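Toxin-antitoxin system antitoxin MntA family (Shewanella oneidensis MR-1, PDB 6M6U) neutralizes its cognate toxin HepT by attaching up to three AMP units from ATP to a toxin tyrosine, using magnesium ions. Local coordinates at residues L20-L25 with G90-G95. The protein carries 2 engineered substitutions. Sequence-based numbering, arbitrary orientation.
Sequences LQLIYL and GKQLWG
I23 pairs with both L93 and W94, a classic beta bulge that shifts the register by one residue between I23 and Y24 where edge strand 91-94 runs antiparallel to strand 20-26 in the nucleotidyltransferase sheet. I23 O accepts L93 N at 2.7 Å, while I23 N donates to W94 O at 3.3 Å. Further along, L25 and K91 exchange two regular backbone bonds. W94 can be followed outward: its CB rests against I23 CD1 (3.9 Å), and with CG anti to the backbone N (chi1 -171°) the indole is carried along the neighbouring strand. There CE3 nears Q21 O, CZ3 packs on L20 CG, and CZ3 and CH2 meet L20 O at 3.2 and 3.4 Å. L20 O lies in the ring plane at the edge, and the slightly positive C-H edge is probably attracted to it. The two branches of I23 divide the bulge, CG2 packing on L93 CB and CD1 on W94 CB; this face packs on helix 6-16. On the other face, Y24 CE1 lies 3.6 Å from Q92 CB, and Y24 OH bonds D100 of helix 97-125. G95 (phi 106°) suits glycine: a CB would jam against the preceding carbonyl O and strike Q21 O and L22 CD2, whereas its CA makes a CA-H...O contact with Q21 O (3.1 Å). Extended Q92 runs alongside its own strand and brings NE2 to W94 O (3.1 Å). I23 N and Q92 NE2 thus hold the carbonyl at the bulge from opposite faces of its plane, one bond across the strands, one within segment 90-95.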
ATOM      1  N   LEU E  20      33.039   2.064 -10.498  1.00 57.83           N
ATOM      2  CA  LEU E  20      32.487   0.976  -9.705  1.00 49.62           C
ATOM      3  C   LEU E  20      33.610   0.144  -9.096  1.00 45.11           C
ATOM      4  O   LEU E  20      34.660  -0.051  -9.710  1.00 45.89           O
ATOM      5  CB  LEU E  20      31.592   0.108 -10.584  1.00 47.78           C
ATOM      6  CG  LEU E  20      30.745  -0.982  -9.941  1.00 47.30           C
ATOM      7  CD1 LEU E  20      29.785  -0.379  -8.933  1.00 44.21           C
ATOM      8  CD2 LEU E  20      29.985  -1.711 -11.038  1.00 48.75           C
ATOM      9  N   GLN E  21      33.391  -0.338  -7.887  1.00 44.16           N
ATOM     10  CA  GLN E  21      34.432  -1.103  -7.209  1.00 47.27           C
ATOM     11  C   GLN E  21      33.965  -2.468  -6.733  1.00 46.86           C
ATOM     12  O   GLN E  21      34.752  -3.416  -6.753  1.00 50.52           O
ATOM     13  CB  GLN E  21      34.984  -0.305  -6.013  1.00 50.78           C
ATOM     14  CG  GLN E  21      35.706   0.973  -6.406  1.00 57.94           C
ATOM     15  CD  GLN E  21      35.925   1.910  -5.233  1.00 64.11           C
ATOM     16  OE1 GLN E  21      35.386   1.699  -4.146  1.00 68.98           O
ATOM     17  NE2 GLN E  21      36.711   2.956  -5.451  1.00 65.71           N
ATOM     18  N   LEU E  22      32.715  -2.594  -6.292  1.00 42.57           N
ATOM     19  CA  LEU E  22      32.225  -3.848  -5.739  1.00 43.04           C
ATOM     20  C   LEU E  22      30.767  -4.035  -6.121  1.00 44.01           C
ATOM     21  O   LEU E  22      29.981  -3.088  -6.052  1.00 45.25           O
ATOM     22  CB  LEU E  22      32.374  -3.879  -4.206  1.00 38.90           C
ATOM     23  CG  LEU E  22      33.796  -3.892  -3.631  1.00 37.54           C
ATOM     24  CD1 LEU E  22      33.797  -3.500  -2.160  1.00 43.24           C
ATOM     25  CD2 LEU E  22      34.471  -5.248  -3.818  1.00 32.03           C
ATOM     26  N   ILE E  23      30.414  -5.253  -6.533  1.00 49.17           N
ATOM     27  CA  ILE E  23      29.024  -5.662  -6.728  1.00 43.47           C
ATOM     28  C   ILE E  23      28.761  -6.868  -5.837  1.00 37.14           C
ATOM     29  O   ILE E  23      29.515  -7.848  -5.879  1.00 36.42           O
ATOM     30  CB  ILE E  23      28.716  -6.016  -8.195  1.00 45.06           C
ATOM     31  CG1 ILE E  23      28.933  -4.817  -9.117  1.00 42.48           C
ATOM     32  CG2 ILE E  23      27.290  -6.522  -8.328  1.00 42.40           C
ATOM     33  CD1 ILE E  23      28.632  -5.119 -10.567  1.00 33.77           C
ATOM     34  N   TYR E  24      27.698  -6.797  -5.041  1.00 33.31           N
ATOM     35  CA  TYR E  24      27.252  -7.920  -4.227  1.00 36.50           C
ATOM     36  C   TYR E  24      25.796  -8.220  -4.517  1.00 38.47           C
ATOM     37  O   TYR E  24      24.971  -7.306  -4.629  1.00 39.25           O
ATOM     38  CB  TYR E  24      27.371  -7.661  -2.721  1.00 39.29           C
ATOM     39  CG  TYR E  24      28.772  -7.473  -2.222  1.00 46.40           C
ATOM     40  CD1 TYR E  24      29.602  -8.560  -1.996  1.00 45.89           C
ATOM     41  CD2 TYR E  24      29.260  -6.204  -1.959  1.00 47.60           C
ATOM     42  CE1 TYR E  24      30.885  -8.384  -1.534  1.00 48.13           C
ATOM     43  CE2 TYR E  24      30.535  -6.020  -1.498  1.00 51.65           C
ATOM     44  CZ  TYR E  24      31.346  -7.111  -1.289  1.00 51.89           C
ATOM     45  OH  TYR E  24      32.625  -6.918  -0.826  1.00 59.58           O
ATOM     46  N   LEU E  25      25.496  -9.505  -4.621  1.00 36.19           N
ATOM     47  CA  LEU E  25      24.138  -9.996  -4.486  1.00 43.26           C
ATOM     48  C   LEU E  25      23.962 -10.414  -3.032  1.00 44.43           C
ATOM     49  O   LEU E  25      24.835 -11.084  -2.470  1.00 45.85           O
ATOM     50  CB  LEU E  25      23.906 -11.173  -5.435  1.00 42.94           C
ATOM     51  CG  LEU E  25      22.499 -11.716  -5.653  1.00 48.20           C
ATOM     52  CD1 LEU E  25      21.635 -10.712  -6.418  1.00 48.29           C
ATOM     53  CD2 LEU E  25      22.589 -13.043  -6.394  1.00 49.01           C
ATOM     54  N   GLY E  90      26.502 -11.846   1.708  1.00 46.10           N
ATOM     55  CA  GLY E  90      26.571 -11.413   0.330  1.00 42.42           C
ATOM     56  C   GLY E  90      27.438 -12.318  -0.522  1.00 46.53           C
ATOM     57  O   GLY E  90      28.331 -13.012  -0.037  1.00 50.42           O
ATOM     58  N   LYS E  91      27.155 -12.309  -1.820  1.00 44.49           N
ATOM     59  CA  LYS E  91      27.962 -12.992  -2.823  1.00 46.91           C
ATOM     60  C   LYS E  91      28.571 -11.926  -3.729  1.00 46.81           C
ATOM     61  O   LYS E  91      27.846 -11.218  -4.436  1.00 43.58           O
ATOM     62  CB  LYS E  91      27.122 -13.987  -3.625  1.00 43.47           C
ATOM     63  CG  LYS E  91      27.884 -14.659  -4.757  1.00 45.88           C
ATOM     64  CD  LYS E  91      26.975 -15.546  -5.610  1.00 53.87           C
ATOM     65  CE  LYS E  91      27.761 -16.217  -6.732  1.00 57.93           C
ATOM     66  NZ  LYS E  91      26.880 -17.034  -7.621  1.00 57.68           N
ATOM     67  N   GLN E  92      29.896 -11.813  -3.706  1.00 44.80           N
ATOM     68  CA  GLN E  92      30.572 -10.823  -4.530  1.00 40.66           C
ATOM     69  C   GLN E  92      30.486 -11.214  -5.998  1.00 46.14           C
ATOM     70  O   GLN E  92      30.920 -12.305  -6.386  1.00 49.59           O
ATOM     71  CB  GLN E  92      32.028 -10.678  -4.104  1.00 35.27           C
ATOM     72  CG  GLN E  92      32.823  -9.816  -5.061  1.00 35.77           C
ATOM     73  CD  GLN E  92      34.203  -9.489  -4.552  1.00 43.82           C
ATOM     74  OE1 GLN E  92      34.700 -10.123  -3.618  1.00 49.36           O
ATOM     75  NE2 GLN E  92      34.840  -8.495  -5.165  1.00 39.87           N
ATOM     76  N   LEU E  93      29.936 -10.321  -6.822  1.00 47.81           N
ATOM     77  CA  LEU E  93      29.823 -10.570  -8.254  1.00 47.02           C
ATOM     78  C   LEU E  93      30.928  -9.911  -9.070  1.00 47.51           C
ATOM     79  O   LEU E  93      31.179 -10.342 -10.202  1.00 51.87           O
ATOM     80  CB  LEU E  93      28.465 -10.086  -8.776  1.00 45.85           C
ATOM     81  CG  LEU E  93      27.195 -10.684  -8.167  1.00 43.71           C
ATOM     82  CD1 LEU E  93      25.968 -10.153  -8.894  1.00 37.76           C
ATOM     83  CD2 LEU E  93      27.237 -12.206  -8.224  1.00 46.77           C
ATOM     84  N   TRP E  94      31.593  -8.891  -8.529  1.00 43.30           N
ATOM     85  CA  TRP E  94      32.598  -8.153  -9.279  1.00 41.93           C
ATOM     86  C   TRP E  94      33.447  -7.350  -8.300  1.00 44.57           C
ATOM     87  O   TRP E  94      33.032  -7.075  -7.172  1.00 50.20           O
ATOM     88  CB  TRP E  94      31.939  -7.239 -10.323  1.00 44.66           C
ATOM     89  CG  TRP E  94      32.903  -6.602 -11.273  1.00 46.69           C
ATOM     90  CD1 TRP E  94      33.381  -7.127 -12.442  1.00 45.24           C
ATOM     91  CD2 TRP E  94      33.510  -5.316 -11.133  1.00 47.65           C
ATOM     92  NE1 TRP E  94      34.251  -6.245 -13.036  1.00 44.23           N
ATOM     93  CE2 TRP E  94      34.346  -5.124 -12.251  1.00 48.62           C
ATOM     94  CE3 TRP E  94      33.432  -4.310 -10.168  1.00 52.78           C
ATOM     95  CZ2 TRP E  94      35.099  -3.967 -12.429  1.00 55.59           C
ATOM     96  CZ3 TRP E  94      34.177  -3.161 -10.346  1.00 60.36           C
ATOM     97  CH2 TRP E  94      35.000  -2.998 -11.468  1.00 61.08           C
ATOM     98  N   GLY E  95      34.639  -6.981  -8.745  1.00 45.94           N
ATOM     99  CA  GLY E  95      35.564  -6.207  -7.946  1.00 44.83           C
ATOM    100  C   GLY E  95      36.728  -7.052  -7.446  1.00 51.24           C
ATOM    101  O   GLY E  95      36.666  -8.282  -7.380  1.00 55.23           O
TER